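Local coordinates for EGF family domain-containing protein (Toxoplasma gondii, PDB 4Z80), which binds a RON2L1 peptide as the parasite membrane protein AMA4, and so probably helps form the moving junction used in host-cell invasion, at residues 206-211 with 236-241; 219-224 with 232-237; 151-156 with 210-215; 155-160 with 265-270. All blocks are in the same frame, centred on the assembly; numbering follows the deposited sequence.

Contact 1. Residues 206-211 with 236-241; sequences YTEYAF and PPHVTK
Glu208 reaches out of strand 207-208 and is met by His238 and Lys241 from two different directions. Its CG stands anti to the backbone N (chi1 -177°) and the chain runs on extended, which carries the carboxylate out from its own backbone to the imidazole of His238, which comes from the opposite direction and presents its edge. The two flat groups are nearly coplanar. NE2 of His238 gives an almost straight hydrogen bond of 2.7 Å to OE2 of Glu208, using the syn lone pair of that oxygen and lying with it in the ring plane. Lys241 instead crosses the glutamate at about a right angle. Its aliphatic part lies across the glutamate, Lys241 CG 3.7 Å from Glu208 CG, and bends at chi2 and chi4 bring NZ above the carboxylate plane, where it forms a 3.2 Å salt bridge with Glu208 OE1.

A water donates to Glu208 OE2 at 2.7 Å and to Tyr209 O at 2.8 Å, and accepts from Lys241 N at 2.9 Å. OE2 therefore receives two bonds, which together with the lysine should fix the rotation of the buried carboxylate and probably keep it ionised. Ala210 CB meets Lys241 O at 3.3 Å. The Tyr222 ring packs edge-to-face with His238, and its OH makes a weak hydrogen bond to Glu208 OE1. The core of the arrangement is a His-carboxylate hydrogen bond backed by a salt bridge, here joining two small antiparallel pairs, 195-196/207-208 and 218-219/238-239, in an AMA-family protein.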
loop_
_atom_site.group_PDB
_atom_site.type_symbol
_atom_site.label_atom_id
_atom_site.label_comp_id
_atom_site.label_asym_id
_atom_site.label_seq_id
_atom_site.Cartn_x
_atom_site.Cartn_y
_atom_site.Cartn_z
ATOM N N TYR A 206 -21.086 22.408 5.521
ATOM C CA TYR A 206 -20.356 21.222 5.951
ATOM C C TYR A 206 -18.887 21.550 6.144
ATOM O O TYR A 206 -18.413 22.593 5.695
ATOM C CB TYR A 206 -20.499 20.091 4.926
ATOM C CG TYR A 206 -20.044 20.482 3.540
ATOM C CD1 TYR A 206 -18.714 20.355 3.159
ATOM C CD2 TYR A 206 -20.943 20.993 2.615
ATOM C CE1 TYR A 206 -18.294 20.719 1.894
ATOM C CE2 TYR A 206 -20.536 21.359 1.347
ATOM C CZ TYR A 206 -19.209 21.219 0.990
ATOM O OH TYR A 206 -18.801 21.583 -0.271
ATOM N N THR A 207 -18.175 20.652 6.816
ATOM C CA THR A 207 -16.725 20.733 6.897
ATOM C C THR A 207 -16.140 19.587 6.073
ATOM O O THR A 207 -16.595 18.446 6.176
ATOM C CB THR A 207 -16.219 20.660 8.348
ATOM O OG1 THR A 207 -16.782 21.740 9.106
ATOM C CG2 THR A 207 -14.700 20.768 8.394
ATOM N N GLU A 208 -15.143 19.906 5.255
ATOM C CA GLU A 208 -14.531 18.929 4.356
ATOM C C GLU A 208 -13.422 18.144 5.045
ATOM O O GLU A 208 -12.519 18.727 5.640
ATOM C CB GLU A 208 -13.972 19.631 3.117
ATOM C CG GLU A 208 -13.370 18.682 2.081
ATOM C CD GLU A 208 -12.626 19.410 0.973
ATOM O OE1 GLU A 208 -12.792 20.644 0.844
ATOM O OE2 GLU A 208 -11.876 18.742 0.229
ATOM N N TYR A 209 -13.500 16.819 4.944
ATOM C CA TYR A 209 -12.443 15.935 5.412
ATOM C C TYR A 209 -12.016 15.045 4.244
ATOM O O TYR A 209 -11.886 15.533 3.125
ATOM C CB TYR A 209 -12.916 15.117 6.623
ATOM C CG TYR A 209 -13.199 15.969 7.842
ATOM C CD1 TYR A 209 -12.162 16.566 8.550
ATOM C CD2 TYR A 209 -14.498 16.180 8.280
ATOM C CE1 TYR A 209 -12.410 17.344 9.665
ATOM C CE2 TYR A 209 -14.757 16.959 9.396
ATOM C CZ TYR A 209 -13.708 17.536 10.081
ATOM O OH TYR A 209 -13.949 18.315 11.189
ATOM N N ALA A 210 -11.822 13.756 4.501
ATOM C CA ALA A 210 -11.378 12.807 3.483
ATOM C C ALA A 210 -11.501 11.405 4.045
ATOM O O ALA A 210 -11.463 11.229 5.260
ATOM C CB ALA A 210 -9.952 13.084 3.079
ATOM N N PHE A 211 -11.644 10.405 3.176
ATOM C CA PHE A 211 -11.643 9.019 3.646
ATOM C C PHE A 211 -10.234 8.527 4.014
ATOM O O PHE A 211 -10.096 7.515 4.698
ATOM C CB PHE A 211 -12.233 8.074 2.598
ATOM C CG PHE A 211 -13.717 8.242 2.357
ATOM C CD1 PHE A 211 -14.525 8.987 3.212
ATOM C CD2 PHE A 211 -14.307 7.636 1.262
ATOM C CE1 PHE A 211 -15.887 9.109 2.966
ATOM C CE2 PHE A 211 -15.661 7.763 1.014
ATOM C CZ PHE A 211 -16.449 8.499 1.865
ATOM N N PRO A 236 -10.277 21.405 -11.554
ATOM C CA PRO A 236 -9.179 20.774 -10.826
ATOM C C PRO A 236 -7.865 21.493 -11.127
ATOM O O PRO A 236 -7.789 22.220 -12.122
ATOM C CB PRO A 236 -9.190 19.334 -11.358
ATOM C CG PRO A 236 -9.771 19.448 -12.726
ATOM C CD PRO A 236 -10.803 20.537 -12.624
ATOM N N PRO A 237 -6.839 21.300 -10.291
ATOM C CA PRO A 237 -6.857 20.436 -9.110
ATOM C C PRO A 237 -7.475 21.112 -7.889
ATOM O O PRO A 237 -7.454 22.338 -7.771
ATOM C CB PRO A 237 -5.370 20.135 -8.886
ATOM C CG PRO A 237 -4.674 21.347 -9.402
ATOM C CD PRO A 237 -5.499 21.869 -10.540
ATOM N N HIS A 238 -8.033 20.295 -7.005
ATOM C CA HIS A 238 -8.555 20.733 -5.719
ATOM C C HIS A 238 -7.626 20.248 -4.615
ATOM O O HIS A 238 -7.184 19.100 -4.655
ATOM C CB HIS A 238 -9.964 20.179 -5.512
ATOM C CG HIS A 238 -10.477 20.338 -4.116
ATOM N ND1 HIS A 238 -10.895 21.549 -3.612
ATOM C CD2 HIS A 238 -10.639 19.437 -3.119
ATOM C CE1 HIS A 238 -11.292 21.388 -2.362
ATOM N NE2 HIS A 238 -11.147 20.115 -2.039
ATOM N N VAL A 239 -7.316 21.093 -3.636
ATOM C CA VAL A 239 -6.408 20.676 -2.571
ATOM C C VAL A 239 -7.187 19.893 -1.523
ATOM O O VAL A 239 -8.171 20.385 -0.969
ATOM C CB VAL A 239 -5.695 21.862 -1.897
ATOM C CG1 VAL A 239 -4.736 21.369 -0.819
ATOM C CG2 VAL A 239 -4.935 22.673 -2.928
ATOM N N THR A 240 -6.748 18.668 -1.258
ATOM C CA THR A 240 -7.471 17.795 -0.349
ATOM C C THR A 240 -7.346 18.233 1.106
ATOM O O THR A 240 -6.397 18.921 1.506
ATOM C CB THR A 240 -6.980 16.343 -0.445
ATOM O OG1 THR A 240 -5.616 16.276 -0.012
ATOM C CG2 THR A 240 -7.087 15.816 -1.867
ATOM N N LYS A 241 -8.330 17.817 1.890
ATOM C CA LYS A 241 -8.284 17.941 3.336
ATOM C C LYS A 241 -7.903 16.600 3.944
ATOM O O LYS A 241 -7.762 15.607 3.232
ATOM C CB LYS A 241 -9.635 18.395 3.878
ATOM C CG LYS A 241 -10.091 19.743 3.360
ATOM C CD LYS A 241 -9.262 20.879 3.930
ATOM C CE LYS A 241 -9.917 22.218 3.632
ATOM N NZ LYS A 241 -10.397 22.300 2.220
HETATM O O HOH W 1 -10.600 16.465 0.821
#

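Contact 2. Residues 219-224 with 232-237; sequences GYDYKG and PPYNPP
Asp221 sets OD2 of its carboxylate against the backbone of Tyr234 and Asn235, tying together the two ends of the long loop that links strands 218-219 and 238-239. The aspartate sits at the centre of an inverse gamma turn and forms an Asx motif, its OD1 accepting from the backbone N of Gly224, three residues on, at 2.9 Å. That N-H arrives from above the carboxylate plane. The other oxygen serves the opposite segment: Asn235 N gives Asp221 OD2 a nearly straight hydrogen bond of 2.8 Å, placed on the anti lone pair. A chi1 of -179° directs the group at the facing segment, and one carboxylate thereby fixes both a turn of its own segment and the main chain across from it. Asp221 OD2 also packs against Tyr234 CA at 3.4 Å.

Tyr234 folds its ring back along the loop. Pro232 CA sits over one ring face, offset toward the rim, while Tyr234 CD1 approaches Gly224 CA at 3.6 Å. Gly224 adopts backbone angles (phi 79°, psi 176°) that suit a residue without a side chain, and the tyrosine ring lies close by as well. The phenol oxygen of Tyr234 bonds to Gly230 O, and the ring also packs on Pro127 and Ala142. Cis peptide bonds before Pro233 and Pro237 kink segment 232-237 on either side of this attachment. Past the second kink the segments stay in touch through a carbonyl: Gly219 O lies 3.6 Å from Pro237 CA.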
loop_
_atom_site.group_PDB
_atom_site.type_symbol
_atom_site.label_atom_id
_atom_site.label_comp_id
_atom_site.label_asym_id
_atom_site.label_seq_id
_atom_site.Cartn_x
_atom_site.Cartn_y
_atom_site.Cartn_z
ATOM N N GLY A 219 -6.011 16.856 -5.976
ATOM C CA GLY A 219 -7.068 15.876 -6.145
ATOM C C GLY A 219 -8.238 16.384 -6.968
ATOM O O GLY A 219 -8.238 17.514 -7.460
ATOM N N TYR A 220 -9.239 15.532 -7.124
ATOM C CA TYR A 220 -10.362 15.852 -7.984
ATOM C C TYR A 220 -11.247 16.903 -7.337
ATOM O O TYR A 220 -11.278 17.042 -6.118
ATOM C CB TYR A 220 -11.162 14.590 -8.333
ATOM C CG TYR A 220 -12.253 14.127 -7.377
ATOM C CD1 TYR A 220 -11.952 13.446 -6.202
ATOM C CD2 TYR A 220 -13.592 14.302 -7.706
ATOM C CE1 TYR A 220 -12.955 12.989 -5.366
ATOM C CE2 TYR A 220 -14.599 13.847 -6.877
ATOM C CZ TYR A 220 -14.276 13.197 -5.707
ATOM O OH TYR A 220 -15.287 12.739 -4.891
ATOM N N ASP A 221 -11.916 17.668 -8.193
ATOM C CA ASP A 221 -12.820 18.733 -7.774
ATOM C C ASP A 221 -14.179 18.119 -7.444
ATOM O O ASP A 221 -15.039 17.985 -8.309
ATOM C CB ASP A 221 -12.919 19.780 -8.884
ATOM C CG ASP A 221 -13.828 20.941 -8.525
ATOM O OD1 ASP A 221 -14.330 20.979 -7.384
ATOM O OD2 ASP A 221 -14.019 21.817 -9.394
ATOM N N TYR A 222 -14.354 17.725 -6.187
ATOM C CA TYR A 222 -15.561 17.019 -5.778
ATOM C C TYR A 222 -16.756 17.958 -5.820
ATOM O O TYR A 222 -17.871 17.529 -6.076
ATOM C CB TYR A 222 -15.412 16.427 -4.363
ATOM C CG TYR A 222 -15.559 17.457 -3.264
ATOM C CD1 TYR A 222 -16.818 17.849 -2.817
ATOM C CD2 TYR A 222 -14.446 18.048 -2.691
ATOM C CE1 TYR A 222 -16.957 18.808 -1.835
ATOM C CE2 TYR A 222 -14.574 19.002 -1.704
ATOM C CZ TYR A 222 -15.832 19.379 -1.280
ATOM O OH TYR A 222 -15.961 20.331 -0.296
ATOM N N LYS A 223 -16.514 19.238 -5.554
ATOM C CA LYS A 223 -17.605 20.203 -5.417
ATOM C C LYS A 223 -18.097 20.749 -6.743
ATOM O O LYS A 223 -19.303 20.931 -6.938
ATOM C CB LYS A 223 -17.167 21.372 -4.539
ATOM C CG LYS A 223 -18.256 22.419 -4.333
ATOM C CD LYS A 223 -17.784 23.491 -3.378
ATOM C CE LYS A 223 -18.934 24.368 -2.926
ATOM N NZ LYS A 223 -18.642 25.821 -3.084
ATOM N N GLY A 224 -17.170 21.028 -7.652
ATOM C CA GLY A 224 -17.511 21.754 -8.859
ATOM C C GLY A 224 -17.603 23.237 -8.544
ATOM O O GLY A 224 -17.500 23.651 -7.391
ATOM N N PRO A 232 -21.170 19.838 -12.590
ATOM C CA PRO A 232 -20.246 20.544 -13.488
ATOM C C PRO A 232 -20.560 22.032 -13.579
ATOM O O PRO A 232 -21.684 22.428 -13.274
ATOM C CB PRO A 232 -20.470 19.869 -14.851
ATOM C CG PRO A 232 -21.342 18.668 -14.585
ATOM C CD PRO A 232 -22.075 18.935 -13.325
ATOM N N PRO A 233 -19.592 22.846 -14.022
ATOM C CA PRO A 233 -18.236 22.481 -14.453
ATOM C C PRO A 233 -17.255 22.320 -13.297
ATOM O O PRO A 233 -17.557 22.692 -12.166
ATOM C CB PRO A 233 -17.835 23.661 -15.340
ATOM C CG PRO A 233 -18.546 24.813 -14.733
ATOM C CD PRO A 233 -19.863 24.277 -14.250
ATOM N N TYR A 234 -16.083 21.768 -13.600
ATOM C CA TYR A 234 -15.062 21.509 -12.595
ATOM C C TYR A 234 -13.810 22.303 -12.916
ATOM O O TYR A 234 -13.595 22.699 -14.062
ATOM C CB TYR A 234 -14.752 20.001 -12.529
ATOM C CG TYR A 234 -16.003 19.176 -12.362
ATOM C CD1 TYR A 234 -16.608 19.050 -11.121
ATOM C CD2 TYR A 234 -16.598 18.552 -13.451
ATOM C CE1 TYR A 234 -17.762 18.326 -10.962
ATOM C CE2 TYR A 234 -17.748 17.816 -13.303
ATOM C CZ TYR A 234 -18.331 17.712 -12.055
ATOM O OH TYR A 234 -19.493 16.989 -11.899
ATOM N N ASN A 235 -12.991 22.542 -11.898
ATOM C CA ASN A 235 -11.743 23.268 -12.085
ATOM C C ASN A 235 -10.661 22.646 -11.222
ATOM O O ASN A 235 -10.185 23.250 -10.271
ATOM C CB ASN A 235 -11.927 24.756 -11.752
ATOM C CG ASN A 235 -10.785 25.622 -12.270
ATOM O OD1 ASN A 235 -10.085 25.254 -13.216
ATOM N ND2 ASN A 235 -10.597 26.783 -11.654
ATOM N N PRO A 236 -10.277 21.405 -11.554
ATOM C CA PRO A 236 -9.179 20.774 -10.826
ATOM C C PRO A 236 -7.865 21.493 -11.127
ATOM O O PRO A 236 -7.789 22.220 -12.122
ATOM C CB PRO A 236 -9.190 19.334 -11.358
ATOM C CG PRO A 236 -9.771 19.448 -12.726
ATOM C CD PRO A 236 -10.803 20.537 -12.624
ATOM N N PRO A 237 -6.839 21.300 -10.291
ATOM C CA PRO A 237 -6.857 20.436 -9.110
ATOM C C PRO A 237 -7.475 21.112 -7.889
ATOM O O PRO A 237 -7.454 22.338 -7.771
ATOM C CB PRO A 237 -5.370 20.135 -8.886
ATOM C CG PRO A 237 -4.674 21.347 -9.402
ATOM C CD PRO A 237 -5.499 21.869 -10.540
#

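Contact 3. Residues 151-156 with 210-215; sequences FAMYAG and AFHGKG
His212 drives its imidazole edge-on into the main chain of Met153 and Tyr154. From CB, the bond to CG lies between the backbone N and the carbonyl carbon (chi1 66°), a crowded position that swings the ring out of its own segment and across to the other. Along one side of the ring His212 CD2 comes 3.5 Å from Tyr154 O; along the other His212 CE1 lies 3.2 Å from Met153 O. At the tip NE2 faces both carbonyls. His212 NE2 gives Tyr154 O a hydrogen bond of 2.8 Å; this oxygen lies in the ring plane but is met from above its own carbonyl plane. The bond from His212 NE2 to Met153 O, at 3.0 Å, is strongly bent and weak. Met153 CB also touches the tip, and His212 packs on Arg290 and Leu291 of strand 289-291 as well.

One residue back, the two segments join directly. Phe211 N donates to Ala155 O at 2.7 Å, with the donor nearly along the C=O axis. Gly156 CA sits over one face of the Phe211 ring in a CH-pi contact, 4.0 Å from the ring centroid, and the indole of Trp266 meets the same phenylalanine. Ala155 CB and Ala210 CB meet at 4.3 Å.

Three successive carbonyls of an irregular, buried loop thus find donors in the 210-215 segment. Because NE2 donates, it must carry a proton, and that proton supplies a side-chain donor to two buried carbonyls, chiefly to Tyr154 O and only weakly to Met153 O.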
loop_
_atom_site.group_PDB
_atom_site.type_symbol
_atom_site.label_atom_id
_atom_site.label_comp_id
_atom_site.label_asym_id
_atom_site.label_seq_id
_atom_site.Cartn_x
_atom_site.Cartn_y
_atom_site.Cartn_z
ATOM N N PHE A 151 -0.780 8.420 -8.104
ATOM C CA PHE A 151 -1.272 7.089 -7.743
ATOM C C PHE A 151 -2.259 7.093 -6.582
ATOM O O PHE A 151 -2.748 6.035 -6.195
ATOM C CB PHE A 151 -0.093 6.185 -7.378
ATOM C CG PHE A 151 0.218 5.143 -8.402
ATOM C CD1 PHE A 151 0.454 5.497 -9.716
ATOM C CD2 PHE A 151 0.314 3.812 -8.037
ATOM C CE1 PHE A 151 0.756 4.539 -10.659
ATOM C CE2 PHE A 151 0.626 2.850 -8.975
ATOM C CZ PHE A 151 0.846 3.216 -10.284
ATOM N N ALA A 152 -2.554 8.262 -6.016
ATOM C CA ALA A 152 -3.374 8.305 -4.810
ATOM C C ALA A 152 -4.852 8.143 -5.121
ATOM O O ALA A 152 -5.363 8.687 -6.087
ATOM C CB ALA A 152 -3.148 9.605 -4.063
ATOM N N MET A 153 -5.548 7.397 -4.272
ATOM C CA MET A 153 -6.981 7.211 -4.448
ATOM C C MET A 153 -7.710 8.535 -4.220
ATOM O O MET A 153 -7.218 9.411 -3.506
ATOM C CB MET A 153 -7.496 6.129 -3.497
ATOM C CG MET A 153 -8.950 5.739 -3.697
ATOM S SD MET A 153 -9.274 5.288 -5.411
ATOM C CE MET A 153 -11.003 4.817 -5.294
ATOM N N TYR A 154 -8.878 8.665 -4.843
ATOM C CA TYR A 154 -9.745 9.823 -4.639
ATOM C C TYR A 154 -9.953 10.074 -3.157
ATOM O O TYR A 154 -9.987 9.145 -2.352
ATOM C CB TYR A 154 -11.088 9.610 -5.346
ATOM C CG TYR A 154 -10.936 9.249 -6.806
ATOM C CD1 TYR A 154 -10.465 10.179 -7.725
ATOM C CD2 TYR A 154 -11.257 7.983 -7.263
ATOM C CE1 TYR A 154 -10.310 9.857 -9.059
ATOM C CE2 TYR A 154 -11.117 7.649 -8.601
ATOM C CZ TYR A 154 -10.642 8.587 -9.493
ATOM O OH TYR A 154 -10.499 8.259 -10.830
ATOM N N ALA A 155 -10.089 11.345 -2.796
ATOM C CA ALA A 155 -10.175 11.719 -1.391
ATOM C C ALA A 155 -11.407 11.149 -0.701
ATOM O O ALA A 155 -11.369 10.826 0.486
ATOM C CB ALA A 155 -10.177 13.220 -1.259
ATOM N N GLY A 156 -12.501 11.053 -1.437
ATOM C CA GLY A 156 -13.748 10.577 -0.877
ATOM C C GLY A 156 -14.807 10.501 -1.952
ATOM O O GLY A 156 -14.558 10.840 -3.114
ATOM N N ALA A 210 -11.822 13.756 4.501
ATOM C CA ALA A 210 -11.378 12.807 3.483
ATOM C C ALA A 210 -11.501 11.405 4.045
ATOM O O ALA A 210 -11.463 11.229 5.260
ATOM C CB ALA A 210 -9.952 13.084 3.079
ATOM N N PHE A 211 -11.644 10.405 3.176
ATOM C CA PHE A 211 -11.643 9.019 3.646
ATOM C C PHE A 211 -10.234 8.527 4.014
ATOM O O PHE A 211 -10.096 7.515 4.698
ATOM C CB PHE A 211 -12.233 8.074 2.598
ATOM C CG PHE A 211 -13.717 8.242 2.357
ATOM C CD1 PHE A 211 -14.525 8.987 3.212
ATOM C CD2 PHE A 211 -14.307 7.636 1.262
ATOM C CE1 PHE A 211 -15.887 9.109 2.966
ATOM C CE2 PHE A 211 -15.661 7.763 1.014
ATOM C CZ PHE A 211 -16.449 8.499 1.865
ATOM N N HIS A 212 -9.205 9.232 3.547
ATOM C CA HIS A 212 -7.812 8.873 3.801
ATOM C C HIS A 212 -6.928 10.089 3.555
ATOM O O HIS A 212 -7.334 11.028 2.872
ATOM C CB HIS A 212 -7.382 7.714 2.900
ATOM C CG HIS A 212 -7.364 8.065 1.450
ATOM N ND1 HIS A 212 -6.194 8.250 0.744
ATOM C CD2 HIS A 212 -8.372 8.297 0.579
ATOM C CE1 HIS A 212 -6.485 8.561 -0.508
ATOM N NE2 HIS A 212 -7.801 8.602 -0.633
ATOM N N GLY A 213 -5.721 10.066 4.113
ATOM C CA GLY A 213 -4.774 11.153 3.947
ATOM C C GLY A 213 -4.910 12.230 4.999
ATOM O O GLY A 213 -5.890 12.264 5.742
ATOM N N LYS A 214 -3.914 13.108 5.056
ATOM C CA LYS A 214 -3.891 14.190 6.034
ATOM C C LYS A 214 -3.976 15.563 5.373
ATOM O O LYS A 214 -3.814 16.591 6.039
ATOM C CB LYS A 214 -2.636 14.082 6.896
ATOM C CG LYS A 214 -2.718 12.911 7.874
ATOM C CD LYS A 214 -1.766 13.052 9.038
ATOM C CE LYS A 214 -2.086 12.032 10.115
ATOM N NZ LYS A 214 -1.277 12.232 11.340
ATOM N N GLY A 215 -4.253 15.575 4.071
ATOM C CA GLY A 215 -4.541 16.803 3.351
ATOM C C GLY A 215 -3.348 17.407 2.643
ATOM O O GLY A 215 -2.195 17.039 2.899
#

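Contact 4. Residues 155-160 with 265-270; sequences AGYLTH and CWPYKS
Pro267 lies across one face of the Tyr157 ring: CD of the proline makes a CH-pi contact, 3.8 Å from the ring centroid, with Pro267 CB reaching Tyr157 CE2, also at 3.8 Å. Leu158 CG covers the opposite ring face, so the ring is sandwiched. At its edge, near the ring plane, Cys265 O approaches Tyr157 CD2 at 3.3 Å. With chi1 at 174° the tyrosine ring is thrown toward Pro267. Trp266 turns the other way and presses the benzene side of its indole on the chain just before: Trp266 CZ3 lies 3.8 Å from Gly156 C, and Trp266 CE3 4.1 Å from Tyr157 CB.

No direct hydrogen bond crosses between the segments. A water does so instead, donating to Tyr157 O at 2.9 Å and to Cys265 O at 2.8 Å.

Further out, the Cys161-Cys265 disulfide pins the two loops together covalently. The bound RON2L1 peptide, a separate chain, bonds to several polar groups here: its Ser11 O accepts from Tyr157 OH, and its Asn9 bonds to Trp266 O and Tyr268 N, so this contact helps line the site where the peptide binds. In the fold, the 155-160 loop runs into strand 160-161, whereas the 265-270 loop follows helix 252-262 and leads on toward strand 280-283.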
loop_
_atom_site.group_PDB
_atom_site.type_symbol
_atom_site.label_atom_id
_atom_site.label_comp_id
_atom_site.label_asym_id
_atom_site.label_seq_id
_atom_site.Cartn_x
_atom_site.Cartn_y
_atom_site.Cartn_z
ATOM N N ALA A 155 -10.089 11.345 -2.796
ATOM C CA ALA A 155 -10.175 11.719 -1.391
ATOM C C ALA A 155 -11.407 11.149 -0.701
ATOM O O ALA A 155 -11.369 10.826 0.486
ATOM C CB ALA A 155 -10.177 13.220 -1.259
ATOM N N GLY A 156 -12.501 11.053 -1.437
ATOM C CA GLY A 156 -13.748 10.577 -0.877
ATOM C C GLY A 156 -14.807 10.501 -1.952
ATOM O O GLY A 156 -14.558 10.840 -3.114
ATOM N N TYR A 157 -15.994 10.047 -1.570
ATOM C CA TYR A 157 -17.100 9.888 -2.507
ATOM C C TYR A 157 -18.406 9.911 -1.711
ATOM O O TYR A 157 -18.537 9.197 -0.717
ATOM C CB TYR A 157 -16.958 8.590 -3.316
ATOM C CG TYR A 157 -18.148 8.298 -4.193
ATOM C CD1 TYR A 157 -18.458 9.111 -5.278
ATOM C CD2 TYR A 157 -18.971 7.212 -3.934
ATOM C CE1 TYR A 157 -19.561 8.844 -6.072
ATOM C CE2 TYR A 157 -20.065 6.939 -4.725
ATOM C CZ TYR A 157 -20.361 7.754 -5.781
ATOM O OH TYR A 157 -21.466 7.469 -6.554
ATOM N N LEU A 158 -19.346 10.755 -2.148
ATOM C CA LEU A 158 -20.588 11.063 -1.418
ATOM C C LEU A 158 -20.249 11.734 -0.088
ATOM O O LEU A 158 -19.083 11.912 0.243
ATOM C CB LEU A 158 -21.441 9.803 -1.202
ATOM C CG LEU A 158 -21.755 9.024 -2.481
ATOM C CD1 LEU A 158 -22.550 7.762 -2.182
ATOM C CD2 LEU A 158 -22.488 9.893 -3.489
ATOM N N THR A 159 -21.257 12.146 0.675
ATOM C CA THR A 159 -20.964 12.890 1.901
ATOM C C THR A 159 -20.277 12.027 2.954
ATOM O O THR A 159 -19.497 12.530 3.761
ATOM C CB THR A 159 -22.240 13.510 2.528
ATOM O OG1 THR A 159 -23.235 12.497 2.719
ATOM C CG2 THR A 159 -22.789 14.603 1.639
ATOM N N HIS A 160 -20.573 10.734 2.952
ATOM C CA HIS A 160 -20.029 9.831 3.958
ATOM C C HIS A 160 -20.216 8.388 3.515
ATOM O O HIS A 160 -20.975 8.101 2.587
ATOM C CB HIS A 160 -20.702 10.070 5.319
ATOM C CG HIS A 160 -22.171 9.792 5.315
ATOM N ND1 HIS A 160 -23.088 10.659 4.762
ATOM C CD2 HIS A 160 -22.882 8.740 5.788
ATOM C CE1 HIS A 160 -24.303 10.152 4.892
ATOM N NE2 HIS A 160 -24.206 8.988 5.510
ATOM N N CYS A 265 -16.994 1.897 -0.169
ATOM C CA CYS A 265 -17.206 3.339 -0.222
ATOM C C CYS A 265 -17.061 3.889 -1.635
ATOM O O CYS A 265 -17.489 5.005 -1.908
ATOM C CB CYS A 265 -16.218 4.059 0.692
ATOM S SG CYS A 265 -16.233 3.512 2.416
ATOM N N TRP A 266 -16.439 3.114 -2.522
ATOM C CA TRP A 266 -16.182 3.567 -3.884
ATOM C C TRP A 266 -17.218 3.004 -4.835
ATOM O O TRP A 266 -17.680 1.875 -4.663
ATOM C CB TRP A 266 -14.781 3.156 -4.344
ATOM C CG TRP A 266 -13.737 3.469 -3.344
ATOM C CD1 TRP A 266 -12.965 2.574 -2.671
ATOM C CD2 TRP A 266 -13.345 4.768 -2.881
ATOM N NE1 TRP A 266 -12.111 3.228 -1.823
ATOM C CE2 TRP A 266 -12.323 4.578 -1.931
ATOM C CE3 TRP A 266 -13.752 6.072 -3.179
ATOM C CZ2 TRP A 266 -11.701 5.643 -1.275
ATOM C CZ3 TRP A 266 -13.131 7.131 -2.526
ATOM C CH2 TRP A 266 -12.120 6.910 -1.588
ATOM N N PRO A 267 -17.584 3.780 -5.861
ATOM C CA PRO A 267 -18.604 3.299 -6.789
ATOM C C PRO A 267 -18.052 2.292 -7.788
ATOM O O PRO A 267 -16.918 2.448 -8.256
ATOM C CB PRO A 267 -19.045 4.573 -7.501
ATOM C CG PRO A 267 -17.826 5.406 -7.526
ATOM C CD PRO A 267 -17.088 5.116 -6.241
ATOM N N TYR A 268 -18.841 1.270 -8.093
ATOM C CA TYR A 268 -18.552 0.384 -9.208
ATOM C C TYR A 268 -19.789 0.167 -10.066
ATOM O O TYR A 268 -20.859 -0.176 -9.561
ATOM C CB TYR A 268 -18.031 -0.981 -8.743
ATOM C CG TYR A 268 -17.957 -1.940 -9.909
ATOM C CD1 TYR A 268 -17.015 -1.760 -10.916
ATOM C CD2 TYR A 268 -18.864 -2.982 -10.040
ATOM C CE1 TYR A 268 -16.962 -2.606 -12.000
ATOM C CE2 TYR A 268 -18.817 -3.834 -11.129
ATOM C CZ TYR A 268 -17.860 -3.641 -12.101
ATOM O OH TYR A 268 -17.803 -4.477 -13.188
ATOM N N LYS A 269 -19.619 0.364 -11.368
ATOM C CA LYS A 269 -20.640 0.038 -12.358
ATOM C C LYS A 269 -19.970 -0.737 -13.483
ATOM O O LYS A 269 -18.840 -0.421 -13.868
ATOM C CB LYS A 269 -21.309 1.307 -12.877
ATOM C CG LYS A 269 -22.394 1.078 -13.899
ATOM C CD LYS A 269 -23.104 2.391 -14.155
ATOM C CE LYS A 269 -24.251 2.250 -15.133
ATOM N NZ LYS A 269 -25.060 3.500 -15.186
ATOM N N SER A 270 -20.673 -1.750 -13.986
ATOM C CA SER A 270 -20.137 -2.683 -14.976
ATOM C C SER A 270 -19.358 -1.956 -16.064
ATOM O O SER A 270 -19.838 -0.985 -16.644
ATOM C CB SER A 270 -21.275 -3.503 -15.598
ATOM O OG SER A 270 -20.785 -4.685 -16.202
HETATM O O HOH W 2 -19.005 6.470 -0.024
#

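How the contacts relate
Contacts 3 and 4 are buried and start from the same loop: residues 155-156 belong to both, and Met153 of contact 3 packs on Trp266 of contact 4. Contacts 1 and 2 are only partly buried, lie farther from the centre of the chain and share Pro236 and Pro237; Tyr222 OH of contact 2 bonds to Tyr206 OH of contact 1. Charge dominates contact 1, and a single carboxylate organises contact 2, whereas contact 3 relies on backbone carbonyls and contact 4 on apolar rings, a water and a disulfide. Tyr220 links contact 2 inward, its OH bonding to Gly156 O. The bound peptide reaches contact 4 extensively but contact 1 only at Tyr206.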